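Decapping and exoribonuclease protein 1 (Kluyveromyces lactis, PDB 4GPS) removes NAD caps and N7-methylguanosine caps from the 5' ends of RNAs and degrades RNA from the 5' end, using divalent metal ions. Local coordinates at residues N270-L275 with L384-L389; S297-L302 with E337-K342; S63-P68 with K364-N369; S263-S268 with N319-S324. One frame throughout, in Å; residues are numbered along the deposited sequence.

In the fold
Contacts 1 and 4 are neighbours: strands 259-268 and 273-285 follow each other in the chain and pair antiparallel, with Leu275 N probably hydrogen-bonded to Gly267 O (2.8 Å), and the contact centres lie about 18 Å apart. Contact 4 is the one beside the active site, with the side chain of Leu321 about 3 Å from that of the metal ligand Glu293. Contact 2, a surface contact of the loop after strand 290-297 with strand 338-344, has its centre about 26 Å from that of contact 4 and, across the chain's centre, about 39 Å from that of contact 1. Contact 3 sits about 20 Å from contact 1, between centres, and both use the helix 370-393 or the loop leading into it. Contacts 1 to 3 are structural and remote from the annotated sites.

Contact 1. Residues N270-L275 with L384-L389; sequences NDEIDL and LKQNLL
A salt bridge over an aliphatic patch joins the turn leading into strand 273-285, and the first residue of that strand, to helix 370-393, in a partly buried place within the nuclease domain. Lys385 reaches out from the helix and sets NZ 2.7 Å from Glu272 OE1, in a hydrogen-bonded ion pair that uses the anti lone pair of that oxygen, the one turned away from OE2. The two side chains meet at about a right angle. CG of Lys385 stands anti to its backbone N (chi1 -169°), and bends at chi2 and chi3 then fold the chain along Ile273 instead of letting it run straight out. On the way its CE passes 3.9 Å from Ile273 CG1, while CB lies 3.9 Å from Ile273 CD1, the two side chains running alongside in opposite senses. Glu272 OE1 also accepts a hydrogen bond from Gln382, one turn earlier on the same helix, so two donors grip a single carboxylate oxygen. With an alanine in place of Lys385, Glu272 would probably lose its charged mate and Ile273 part of its aliphatic cover. Strand 176-181 runs alongside: Ile273 touches Phe178 and Lys385 touches Thr176. The lysine thus does two jobs, its methylenes covering a buried isoleucine while its ammonium group pairs with the carboxylate of the exposed Glu272, where solvent probably tempers the attraction.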
loop_
_atom_site.group_PDB
_atom_site.type_symbol
_atom_site.label_atom_id
_atom_site.label_comp_id
_atom_site.label_asym_id
_atom_site.label_seq_id
_atom_site.Cartn_x
_atom_site.Cartn_y
_atom_site.Cartn_z
ATOM N N ASN A 270 0.405 15.570 8.409
ATOM C CA ASN A 270 0.068 16.585 9.410
ATOM C C ASN A 270 0.969 17.773 9.406
ATOM O O ASN A 270 1.983 17.807 8.743
ATOM C CB ASN A 270 0.267 16.029 10.826
ATOM C CG ASN A 270 -0.973 15.619 11.419
ATOM O OD1 ASN A 270 -2.008 15.672 10.758
ATOM N ND2 ASN A 270 -0.930 15.195 12.663
ATOM N N ASP A 271 0.622 18.707 10.270
ATOM C CA ASP A 271 1.449 19.859 10.468
ATOM C C ASP A 271 2.568 19.379 11.389
ATOM O O ASP A 271 3.538 20.087 11.609
ATOM C CB ASP A 271 0.639 20.968 11.123
ATOM C CG ASP A 271 -0.005 21.886 10.102
ATOM O OD1 ASP A 271 -0.904 22.666 10.494
ATOM O OD2 ASP A 271 0.397 21.839 8.910
ATOM N N GLU A 272 2.436 18.161 11.918
ATOM C CA GLU A 272 3.460 17.627 12.818
ATOM C C GLU A 272 4.079 16.313 12.318
ATOM O O GLU A 272 5.128 15.878 12.809
ATOM C CB GLU A 272 2.853 17.375 14.201
ATOM C CG GLU A 272 2.353 18.603 14.943
ATOM C CD GLU A 272 1.506 18.241 16.155
ATOM O OE1 GLU A 272 1.814 17.241 16.842
ATOM O OE2 GLU A 272 0.525 18.964 16.435
ATOM N N ILE A 273 3.450 15.718 11.308
ATOM C CA ILE A 273 3.854 14.412 10.816
ATOM C C ILE A 273 4.086 14.243 9.301
ATOM O O ILE A 273 3.249 14.645 8.514
ATOM C CB ILE A 273 2.753 13.388 11.244
ATOM C CG1 ILE A 273 2.670 13.321 12.763
ATOM C CG2 ILE A 273 2.997 12.017 10.605
ATOM C CD1 ILE A 273 1.390 12.586 13.245
ATOM N N ASP A 274 5.217 13.639 8.913
ATOM C CA ASP A 274 5.514 13.336 7.507
ATOM C C ASP A 274 5.687 11.826 7.450
ATOM O O ASP A 274 5.916 11.196 8.476
ATOM C CB ASP A 274 6.841 13.952 6.996
ATOM C CG ASP A 274 6.734 15.423 6.682
ATOM O OD1 ASP A 274 5.610 15.900 6.452
ATOM O OD2 ASP A 274 7.787 16.101 6.663
ATOM N N LEU A 275 5.611 11.265 6.243
ATOM C CA LEU A 275 5.810 9.846 6.028
ATOM C C LEU A 275 6.870 9.632 4.941
ATOM O O LEU A 275 6.842 10.304 3.909
ATOM C CB LEU A 275 4.518 9.183 5.556
ATOM C CG LEU A 275 3.326 8.971 6.470
ATOM C CD1 LEU A 275 2.516 7.795 5.882
ATOM C CD2 LEU A 275 3.768 8.678 7.898
ATOM N N LEU A 384 -0.365 7.750 17.755
ATOM C CA LEU A 384 0.899 7.003 17.787
ATOM C C LEU A 384 2.137 7.900 17.969
ATOM O O LEU A 384 3.054 7.562 18.724
ATOM C CB LEU A 384 1.081 6.179 16.509
ATOM C CG LEU A 384 0.184 4.961 16.352
ATOM C CD1 LEU A 384 0.213 4.467 14.929
ATOM C CD2 LEU A 384 0.637 3.870 17.313
ATOM N N LYS A 385 2.159 9.042 17.287
ATOM C CA LYS A 385 3.300 9.938 17.390
ATOM C C LYS A 385 3.454 10.522 18.786
ATOM O O LYS A 385 4.523 10.432 19.388
ATOM C CB LYS A 385 3.180 11.061 16.374
ATOM C CG LYS A 385 4.451 11.862 16.270
ATOM C CD LYS A 385 4.408 13.101 17.111
ATOM C CE LYS A 385 3.581 14.167 16.439
ATOM N NZ LYS A 385 3.780 15.465 17.137
ATOM N N GLN A 386 2.382 11.120 19.298
ATOM C CA GLN A 386 2.389 11.720 20.629
ATOM C C GLN A 386 2.771 10.713 21.714
ATOM O O GLN A 386 3.605 10.999 22.581
ATOM C CB GLN A 386 1.008 12.331 20.952
ATOM C CG GLN A 386 0.762 13.693 20.282
ATOM C CD GLN A 386 1.851 14.719 20.623
ATOM O OE1 GLN A 386 1.855 15.295 21.716
ATOM N NE2 GLN A 386 2.795 14.930 19.692
ATOM N N ASN A 387 2.176 9.525 21.642
ATOM C CA ASN A 387 2.441 8.514 22.629
ATOM C C ASN A 387 3.786 7.791 22.507
ATOM O O ASN A 387 4.417 7.475 23.534
ATOM C CB ASN A 387 1.262 7.537 22.671
ATOM C CG ASN A 387 0.062 8.125 23.403
ATOM O OD1 ASN A 387 0.129 8.391 24.598
ATOM N ND2 ASN A 387 -1.029 8.336 22.691
ATOM N N LEU A 388 4.262 7.529 21.294
ATOM C CA LEU A 388 5.562 6.865 21.239
ATOM C C LEU A 388 6.622 7.853 21.707
ATOM O O LEU A 388 7.595 7.451 22.346
ATOM C CB LEU A 388 5.894 6.338 19.838
ATOM C CG LEU A 388 5.032 5.132 19.480
ATOM C CD1 LEU A 388 5.056 4.884 18.013
ATOM C CD2 LEU A 388 5.530 3.935 20.225
ATOM N N LEU A 389 6.437 9.143 21.419
ATOM C CA LEU A 389 7.433 10.116 21.854
ATOM C C LEU A 389 7.378 10.282 23.369
ATOM O O LEU A 389 8.413 10.328 24.027
ATOM C CB LEU A 389 7.223 11.467 21.179
ATOM C CG LEU A 389 7.504 11.470 19.682
ATOM C CD1 LEU A 389 7.365 12.881 19.177
ATOM C CD2 LEU A 389 8.899 10.912 19.404
#

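Contact 2. Residues S297-L302 with E337-K342; sequences SVHFKL and ELEQLK
A classic beta bulge at Glu339 and Gln340, both facing Phe330 on the neighbouring antiparallel strand 325-331, presents two adjacent polar side chains to the loop that follows strand 290-297. The pairing is part of the PD-(D/E)XK nuclease domain, here at its surface and away from the metal site. His299, from the loop, meets both residues with the edge of its ring. The extended chain of Gln340, with CG anti to its backbone N (chi1 173°), carries OE1 up to the ring. Glu339, likewise extended beyond CG, brings OE2 3.7 Å from His299 NE2 and 3.8 Å from His299 CD2. Both side chains cross the histidine at about a right angle, and neither flat group is coplanar with the ring: the carboxylate plane is turned by 42° and the amide plane by 47°. Phe330 also stacks on His299, so the ring whose edge meets the bulge also lies against a residue of the intervening strand. At this exposed site the nearby carboxylate could slightly stabilise a protonated imidazole. The shortest approach is made by a carbon: His299 CE1 lies 3.0 Å from Gln340 OE1.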
loop_
_atom_site.group_PDB
_atom_site.type_symbol
_atom_site.label_atom_id
_atom_site.label_comp_id
_atom_site.label_asym_id
_atom_site.label_seq_id
_atom_site.Cartn_x
_atom_site.Cartn_y
_atom_site.Cartn_z
ATOM N N SER A 297 -7.573 -10.679 -10.053
ATOM C CA SER A 297 -8.852 -10.786 -9.357
ATOM C C SER A 297 -9.917 -11.598 -10.089
ATOM O O SER A 297 -9.816 -11.901 -11.274
ATOM C CB SER A 297 -9.403 -9.372 -9.114
ATOM O OG SER A 297 -10.454 -9.359 -8.176
ATOM N N VAL A 298 -10.951 -11.953 -9.357
ATOM C CA VAL A 298 -12.077 -12.634 -9.957
ATOM C C VAL A 298 -13.062 -11.424 -10.057
ATOM O O VAL A 298 -12.882 -10.439 -9.325
ATOM C CB VAL A 298 -12.522 -13.753 -8.983
ATOM C CG1 VAL A 298 -13.765 -13.391 -8.269
ATOM C CG2 VAL A 298 -12.581 -15.067 -9.714
ATOM N N HIS A 299 -14.041 -11.432 -10.965
ATOM C CA HIS A 299 -14.970 -10.291 -11.048
ATOM C C HIS A 299 -15.525 -9.894 -9.669
ATOM O O HIS A 299 -15.839 -10.742 -8.836
ATOM C CB HIS A 299 -16.102 -10.560 -12.062
ATOM C CG HIS A 299 -15.690 -10.313 -13.492
ATOM N ND1 HIS A 299 -15.427 -9.046 -13.987
ATOM C CD2 HIS A 299 -15.433 -11.171 -14.510
ATOM C CE1 HIS A 299 -15.025 -9.139 -15.243
ATOM N NE2 HIS A 299 -15.019 -10.416 -15.585
ATOM N N PHE A 300 -15.615 -8.585 -9.438
ATOM C CA PHE A 300 -16.032 -8.048 -8.146
ATOM C C PHE A 300 -17.466 -8.205 -7.751
ATOM O O PHE A 300 -18.366 -7.985 -8.553
ATOM C CB PHE A 300 -15.688 -6.562 -8.060
ATOM C CG PHE A 300 -14.221 -6.293 -7.999
ATOM C CD1 PHE A 300 -13.610 -5.449 -8.943
ATOM C CD2 PHE A 300 -13.433 -6.906 -7.030
ATOM C CE1 PHE A 300 -12.235 -5.228 -8.921
ATOM C CE2 PHE A 300 -12.045 -6.688 -7.000
ATOM C CZ PHE A 300 -11.452 -5.849 -7.951
ATOM N N LYS A 301 -17.669 -8.579 -6.495
ATOM C CA LYS A 301 -19.011 -8.717 -5.938
ATOM C C LYS A 301 -19.097 -7.673 -4.827
ATOM O O LYS A 301 -18.698 -7.948 -3.691
ATOM C CB LYS A 301 -19.217 -10.145 -5.382
ATOM C CG LYS A 301 -19.424 -11.196 -6.488
ATOM C CD LYS A 301 -18.893 -12.583 -6.147
ATOM C CE LYS A 301 -19.925 -13.477 -5.498
ATOM N NZ LYS A 301 -19.267 -14.716 -4.991
ATOM N N LEU A 302 -19.551 -6.453 -5.137
ATOM C CA LEU A 302 -19.651 -5.459 -4.072
ATOM C C LEU A 302 -20.638 -6.181 -3.162
ATOM O O LEU A 302 -21.376 -7.070 -3.616
ATOM C CB LEU A 302 -20.196 -4.139 -4.613
ATOM C CG LEU A 302 -19.356 -3.517 -5.738
ATOM C CD1 LEU A 302 -20.112 -2.338 -6.325
ATOM C CD2 LEU A 302 -17.999 -3.069 -5.211
ATOM N N GLU A 337 -8.694 -18.647 -16.691
ATOM C CA GLU A 337 -8.181 -17.896 -17.823
ATOM C C GLU A 337 -8.351 -16.395 -17.654
ATOM O O GLU A 337 -9.385 -15.951 -17.155
ATOM C CB GLU A 337 -8.902 -18.310 -19.084
ATOM C CG GLU A 337 -8.641 -19.724 -19.479
ATOM C CD GLU A 337 -9.330 -20.071 -20.773
ATOM O OE1 GLU A 337 -9.028 -21.156 -21.323
ATOM O OE2 GLU A 337 -10.171 -19.256 -21.234
ATOM N N LEU A 338 -7.355 -15.617 -18.086
ATOM C CA LEU A 338 -7.452 -14.155 -18.037
ATOM C C LEU A 338 -8.592 -13.729 -18.978
ATOM O O LEU A 338 -8.508 -13.905 -20.188
ATOM C CB LEU A 338 -6.123 -13.509 -18.473
ATOM C CG LEU A 338 -6.087 -11.981 -18.674
ATOM C CD1 LEU A 338 -6.450 -11.254 -17.388
ATOM C CD2 LEU A 338 -4.694 -11.552 -19.108
ATOM N N GLU A 339 -9.671 -13.186 -18.420
ATOM C CA GLU A 339 -10.835 -12.786 -19.228
ATOM C C GLU A 339 -10.894 -11.333 -19.631
ATOM O O GLU A 339 -11.461 -10.990 -20.662
ATOM C CB GLU A 339 -12.131 -13.077 -18.485
ATOM C CG GLU A 339 -12.745 -14.412 -18.751
ATOM C CD GLU A 339 -14.047 -14.577 -17.996
ATOM O OE1 GLU A 339 -14.650 -15.667 -18.084
ATOM O OE2 GLU A 339 -14.466 -13.611 -17.311
ATOM N N GLN A 340 -10.320 -10.470 -18.814
ATOM C CA GLN A 340 -10.384 -9.058 -19.106
ATOM C C GLN A 340 -9.295 -8.304 -18.364
ATOM O O GLN A 340 -8.955 -8.627 -17.219
ATOM C CB GLN A 340 -11.775 -8.535 -18.692
ATOM C CG GLN A 340 -11.983 -7.034 -18.758
ATOM C CD GLN A 340 -13.341 -6.610 -18.152
ATOM O OE1 GLN A 340 -14.050 -7.425 -17.528
ATOM N NE2 GLN A 340 -13.695 -5.332 -18.315
ATOM N N LEU A 341 -8.733 -7.322 -19.048
ATOM C CA LEU A 341 -7.735 -6.451 -18.483
ATOM C C LEU A 341 -8.430 -5.101 -18.409
ATOM O O LEU A 341 -9.031 -4.666 -19.391
ATOM C CB LEU A 341 -6.543 -6.322 -19.414
ATOM C CG LEU A 341 -5.438 -7.345 -19.293
ATOM C CD1 LEU A 341 -4.319 -6.964 -20.280
ATOM C CD2 LEU A 341 -4.933 -7.365 -17.865
ATOM N N LYS A 342 -8.349 -4.429 -17.270
ATOM C CA LYS A 342 -8.990 -3.132 -17.152
ATOM C C LYS A 342 -8.160 -2.183 -16.336
ATOM O O LYS A 342 -7.776 -2.494 -15.210
ATOM C CB LYS A 342 -10.380 -3.249 -16.513
ATOM C CG LYS A 342 -11.268 -2.036 -16.774
ATOM C CD LYS A 342 -12.612 -2.149 -16.078
ATOM C CE LYS A 342 -13.632 -1.138 -16.642
ATOM N NZ LYS A 342 -13.186 0.268 -16.560
#

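Contact 3. Residues S63-P68 with K364-N369; sequences SCKKFP and KFYKFN
Phe67 places CG between its backbone N and carbonyl carbon (chi1 71°), and this brings the end of its ring, from the last residue of a type I turn, Cys64 to Phe67, up to Tyr366; the tyrosine, with CG anti to its carbonyl carbon (chi1 -57°), extends its phenol to meet it. The rings are set obliquely, their centroids 5.6 Å apart and their planes at 58°. Phe67 CZ stands over one face of the tyrosine, offset toward the rim, while Phe67 CE2 approaches the phenol end, 4.0 Å from Tyr366 CZ. Tyr366 OH in turn lies near the plane of the phenylalanine ring, at its edge, 3.8 Å from Phe67 CE2. Beyond it comes the turn itself, with Lys65 O 4.1 Å from Tyr366 OH and Lys65 CG 4.2 Å from the same oxygen. The contact ties the loop after strand 60-63 to the loop that enters helix 370-393, and that helix packs against both, with Trp376 edge-to-face to Phe67 and Val372 against Tyr366. His69 packs edge-to-face on Tyr366 and also meets Phe67. A serine at Tyr366 would probably open a gap beside Phe67 and deprive His69 of its edge-to-face partner. Across these two segments the union is aromatic and dispersive, so it depends on the fit of ring surfaces more than on directional polar bonds.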
loop_
_atom_site.group_PDB
_atom_site.type_symbol
_atom_site.label_atom_id
_atom_site.label_comp_id
_atom_site.label_asym_id
_atom_site.label_seq_id
_atom_site.Cartn_x
_atom_site.Cartn_y
_atom_site.Cartn_z
ATOM N N SER A 63 -8.021 3.362 24.146
ATOM C CA SER A 63 -9.075 3.056 23.199
ATOM C C SER A 63 -9.052 4.154 22.120
ATOM O O SER A 63 -8.870 5.339 22.425
ATOM C CB SER A 63 -10.422 3.059 23.903
ATOM O OG SER A 63 -11.458 3.299 22.968
ATOM N N CYS A 64 -9.219 3.754 20.864
ATOM C CA CYS A 64 -9.223 4.698 19.760
ATOM C C CYS A 64 -10.478 4.493 18.959
ATOM O O CYS A 64 -10.586 5.037 17.853
ATOM C CB CYS A 64 -8.018 4.468 18.839
ATOM S SG CYS A 64 -6.424 4.833 19.586
ATOM N N LYS A 65 -11.421 3.714 19.505
ATOM C CA LYS A 65 -12.681 3.415 18.814
ATOM C C LYS A 65 -13.592 4.614 18.577
ATOM O O LYS A 65 -14.451 4.585 17.691
ATOM C CB LYS A 65 -13.497 2.345 19.547
ATOM C CG LYS A 65 -14.628 1.761 18.666
ATOM C CD LYS A 65 -15.510 0.728 19.398
ATOM C CE LYS A 65 -14.692 -0.434 20.006
ATOM N NZ LYS A 65 -15.488 -1.457 20.757
ATOM N N LYS A 66 -13.419 5.662 19.361
ATOM C CA LYS A 66 -14.256 6.821 19.185
ATOM C C LYS A 66 -13.535 7.916 18.428
ATOM O O LYS A 66 -13.750 9.094 18.671
ATOM C CB LYS A 66 -14.747 7.309 20.549
ATOM C CG LYS A 66 -15.742 6.330 21.194
ATOM C CD LYS A 66 -16.487 6.915 22.389
ATOM C CE LYS A 66 -15.561 7.108 23.582
ATOM N NZ LYS A 66 -14.393 8.011 23.292
ATOM N N PHE A 67 -12.673 7.508 17.508
ATOM C CA PHE A 67 -11.908 8.436 16.693
ATOM C C PHE A 67 -12.861 9.273 15.843
ATOM O O PHE A 67 -13.837 8.774 15.290
ATOM C CB PHE A 67 -10.911 7.673 15.797
ATOM C CG PHE A 67 -11.549 6.903 14.680
ATOM C CD1 PHE A 67 -11.695 7.471 13.418
ATOM C CD2 PHE A 67 -12.039 5.617 14.893
ATOM C CE1 PHE A 67 -12.326 6.770 12.380
ATOM C CE2 PHE A 67 -12.673 4.898 13.860
ATOM C CZ PHE A 67 -12.815 5.482 12.600
ATOM N N PRO A 68 -12.590 10.568 15.739
ATOM C CA PRO A 68 -13.434 11.484 14.951
ATOM C C PRO A 68 -13.524 11.056 13.480
ATOM O O PRO A 68 -12.494 10.935 12.804
ATOM C CB PRO A 68 -12.723 12.831 15.091
ATOM C CG PRO A 68 -11.937 12.693 16.407
ATOM C CD PRO A 68 -11.442 11.262 16.351
ATOM N N LYS A 364 -21.138 -3.447 8.640
ATOM C CA LYS A 364 -20.456 -3.244 9.915
ATOM C C LYS A 364 -19.195 -2.344 9.900
ATOM O O LYS A 364 -19.217 -1.250 10.483
ATOM C CB LYS A 364 -20.125 -4.618 10.518
ATOM C CG LYS A 364 -20.038 -4.643 12.033
ATOM C CD LYS A 364 -21.335 -4.166 12.700
ATOM C CE LYS A 364 -21.158 -4.052 14.223
ATOM N NZ LYS A 364 -22.331 -3.464 14.940
ATOM N N PHE A 365 -18.122 -2.790 9.242
ATOM C CA PHE A 365 -16.828 -2.071 9.152
ATOM C C PHE A 365 -16.826 -0.668 8.530
ATOM O O PHE A 365 -16.148 -0.415 7.528
ATOM C CB PHE A 365 -15.810 -2.948 8.397
ATOM C CG PHE A 365 -15.763 -4.321 8.905
ATOM C CD1 PHE A 365 -16.715 -5.257 8.479
ATOM C CD2 PHE A 365 -14.894 -4.653 9.950
ATOM C CE1 PHE A 365 -16.815 -6.515 9.093
ATOM C CE2 PHE A 365 -14.975 -5.900 10.582
ATOM C CZ PHE A 365 -15.944 -6.845 10.157
ATOM N N TYR A 366 -17.576 0.236 9.137
ATOM C CA TYR A 366 -17.683 1.597 8.660
ATOM C C TYR A 366 -18.026 1.611 7.189
ATOM O O TYR A 366 -17.681 2.550 6.487
ATOM C CB TYR A 366 -16.371 2.343 8.913
ATOM C CG TYR A 366 -16.019 2.323 10.363
ATOM C CD1 TYR A 366 -15.218 1.319 10.888
ATOM C CD2 TYR A 366 -16.554 3.263 11.236
ATOM C CE1 TYR A 366 -14.949 1.243 12.259
ATOM C CE2 TYR A 366 -16.301 3.201 12.622
ATOM C CZ TYR A 366 -15.497 2.192 13.129
ATOM O OH TYR A 366 -15.245 2.120 14.495
ATOM N N LYS A 367 -18.722 0.570 6.739
ATOM C CA LYS A 367 -19.094 0.416 5.327
ATOM C C LYS A 367 -17.910 0.644 4.361
ATOM O O LYS A 367 -18.097 1.105 3.228
ATOM C CB LYS A 367 -20.245 1.348 4.973
ATOM C CG LYS A 367 -21.513 1.067 5.744
ATOM C CD LYS A 367 -22.662 1.888 5.211
ATOM C CE LYS A 367 -24.008 1.381 5.716
ATOM N NZ LYS A 367 -25.118 1.936 4.882
ATOM N N PHE A 368 -16.697 0.302 4.815
ATOM C CA PHE A 368 -15.480 0.434 4.002
ATOM C C PHE A 368 -15.431 1.776 3.244
ATOM O O PHE A 368 -15.105 1.852 2.050
ATOM C CB PHE A 368 -15.377 -0.725 2.996
ATOM C CG PHE A 368 -15.600 -2.086 3.598
ATOM C CD1 PHE A 368 -16.874 -2.665 3.599
ATOM C CD2 PHE A 368 -14.544 -2.787 4.179
ATOM C CE1 PHE A 368 -17.093 -3.923 4.170
ATOM C CE2 PHE A 368 -14.749 -4.038 4.751
ATOM C CZ PHE A 368 -16.034 -4.609 4.746
ATOM N N ASN A 369 -15.747 2.848 3.949
ATOM C CA ASN A 369 -15.742 4.155 3.325
ATOM C C ASN A 369 -14.308 4.724 3.296
ATOM O O ASN A 369 -13.697 4.920 4.350
ATOM C CB ASN A 369 -16.676 5.089 4.115
ATOM C CG ASN A 369 -16.995 6.369 3.366
ATOM O OD1 ASN A 369 -16.107 7.054 2.843
ATOM N ND2 ASN A 369 -18.271 6.710 3.326
#

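Contact 4. Residues S263-S268 with N319-S324; sequences SIVHGS and NLLPKS
Val265 packs closely against Pro322 and more loosely against Leu320 and Leu321, where strand 259-268 meets the loop after helix 305-319. The tight part is the touch of Val265 CG1 on the proline ring, 3.5 Å from Pro322 CD and 4.0 Å from Pro322 CG. With CG1 anti to its carbonyl carbon (chi1 -55°), the valine turns that methyl to the proline and leaves CG2 for the backbone, 4.0 Å from Leu320 O. Farther in, the same CG1 grazes Leu321 CD2 at 4.2 Å, a bare van der Waals contact. Val265 thus touches three consecutive loop residues, two through CG1 and the carbonyl of Leu320 through CG2, and its side chain and the proline cross obliquely. The solvent side belongs to Pro322, partly exposed and backed by Cys86 of strand 86-95, and to the exposed Lys323 that follows it. Leu320 and Leu321 are buried: Leu320 settles on Ile185 and Ile186 of helix 182-190, and Leu321 reaches Met281 of strand 273-285. Beyond Leu321 lies the active site, since its side chain is about 3 Å from that of Glu293, a ligand of the divalent metal, and about 6 Å from that of Gln317, a probable substrate contact. Ser324 OG adds a weak hydrogen bond to Glu293. The arrangement is apolar packing behind the metal site of a PD-(D/E)XK nuclease core.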
loop_
_atom_site.group_PDB
_atom_site.type_symbol
_atom_site.label_atom_id
_atom_site.label_comp_id
_atom_site.label_asym_id
_atom_site.label_seq_id
_atom_site.Cartn_x
_atom_site.Cartn_y
_atom_site.Cartn_z
ATOM N N SER A 263 10.010 2.459 -5.169
ATOM C CA SER A 263 9.879 3.896 -5.252
ATOM C C SER A 263 9.856 4.343 -3.803
ATOM O O SER A 263 9.137 3.776 -2.996
ATOM C CB SER A 263 8.568 4.270 -5.928
ATOM O OG SER A 263 8.321 5.668 -5.878
ATOM N N ILE A 264 10.674 5.327 -3.462
ATOM C CA ILE A 264 10.694 5.834 -2.112
ATOM C C ILE A 264 9.969 7.167 -2.181
ATOM O O ILE A 264 10.434 8.073 -2.867
ATOM C CB ILE A 264 12.117 6.027 -1.595
ATOM C CG1 ILE A 264 12.730 4.704 -1.116
ATOM C CG2 ILE A 264 12.052 6.806 -0.302
ATOM C CD1 ILE A 264 12.726 3.597 -2.020
ATOM N N VAL A 265 8.824 7.284 -1.499
ATOM C CA VAL A 265 8.056 8.527 -1.543
ATOM C C VAL A 265 7.968 9.258 -0.203
ATOM O O VAL A 265 8.061 8.643 0.864
ATOM C CB VAL A 265 6.610 8.296 -2.104
ATOM C CG1 VAL A 265 6.665 7.606 -3.523
ATOM C CG2 VAL A 265 5.824 7.479 -1.148
ATOM N N HIS A 266 7.800 10.580 -0.274
ATOM C CA HIS A 266 7.695 11.415 0.914
ATOM C C HIS A 266 6.415 12.231 0.825
ATOM O O HIS A 266 6.039 12.738 -0.236
ATOM C CB HIS A 266 8.930 12.331 1.037
ATOM C CG HIS A 266 8.931 13.215 2.249
ATOM N ND1 HIS A 266 8.293 14.435 2.286
ATOM C CD2 HIS A 266 9.517 13.064 3.462
ATOM C CE1 HIS A 266 8.486 15.002 3.465
ATOM N NE2 HIS A 266 9.228 14.189 4.196
ATOM N N GLY A 267 5.742 12.358 1.956
ATOM C CA GLY A 267 4.502 13.082 1.951
ATOM C C GLY A 267 4.169 13.584 3.322
ATOM O O GLY A 267 4.677 13.094 4.329
ATOM N N SER A 268 3.286 14.569 3.353
ATOM C CA SER A 268 2.893 15.190 4.603
ATOM C C SER A 268 1.527 14.664 4.997
ATOM O O SER A 268 0.620 14.547 4.165
ATOM C CB SER A 268 2.856 16.711 4.423
ATOM O OG SER A 268 2.631 17.347 5.652
ATOM N N ASN A 319 -3.386 5.410 -3.544
ATOM C CA ASN A 319 -3.544 6.766 -3.044
ATOM C C ASN A 319 -2.362 7.266 -2.221
ATOM O O ASN A 319 -2.175 8.465 -2.096
ATOM C CB ASN A 319 -4.817 6.910 -2.226
ATOM C CG ASN A 319 -5.235 8.345 -2.097
ATOM O OD1 ASN A 319 -5.093 8.946 -1.057
ATOM N ND2 ASN A 319 -5.724 8.911 -3.183
ATOM N N LEU A 320 -1.569 6.359 -1.650
ATOM C CA LEU A 320 -0.385 6.771 -0.877
ATOM C C LEU A 320 0.794 7.205 -1.783
ATOM O O LEU A 320 1.833 7.671 -1.299
ATOM C CB LEU A 320 0.083 5.627 0.043
ATOM C CG LEU A 320 -0.721 5.364 1.309
ATOM C CD1 LEU A 320 -0.378 3.996 1.721
ATOM C CD2 LEU A 320 -0.424 6.397 2.428
ATOM N N LEU A 321 0.647 7.048 -3.087
ATOM C CA LEU A 321 1.711 7.435 -4.015
ATOM C C LEU A 321 1.371 8.722 -4.751
ATOM O O LEU A 321 0.210 9.139 -4.822
ATOM C CB LEU A 321 1.939 6.346 -5.065
ATOM C CG LEU A 321 2.179 4.952 -4.499
ATOM C CD1 LEU A 321 2.210 3.954 -5.633
ATOM C CD2 LEU A 321 3.484 4.944 -3.730
ATOM N N PRO A 322 2.392 9.376 -5.299
ATOM C CA PRO A 322 2.236 10.621 -6.057
ATOM C C PRO A 322 1.417 10.386 -7.353
ATOM O O PRO A 322 0.403 11.044 -7.588
ATOM C CB PRO A 322 3.670 11.004 -6.375
ATOM C CG PRO A 322 4.451 10.406 -5.258
ATOM C CD PRO A 322 3.807 9.107 -4.988
ATOM N N LYS A 323 1.861 9.444 -8.183
ATOM C CA LYS A 323 1.217 9.147 -9.476
ATOM C C LYS A 323 1.193 7.633 -9.585
ATOM O O LYS A 323 2.210 6.996 -9.360
ATOM C CB LYS A 323 2.071 9.677 -10.654
ATOM C CG LYS A 323 3.383 8.788 -10.902
ATOM C CD LYS A 323 4.427 9.288 -11.959
ATOM C CE LYS A 323 5.681 8.352 -11.979
ATOM N NZ LYS A 323 6.720 8.647 -13.044
ATOM N N SER A 324 0.074 7.037 -9.956
ATOM C CA SER A 324 0.059 5.580 -10.055
ATOM C C SER A 324 -1.271 5.089 -10.543
ATOM O O SER A 324 -2.307 5.523 -10.066
ATOM C CB SER A 324 0.348 4.963 -8.689
ATOM O OG SER A 324 0.155 3.578 -8.713
#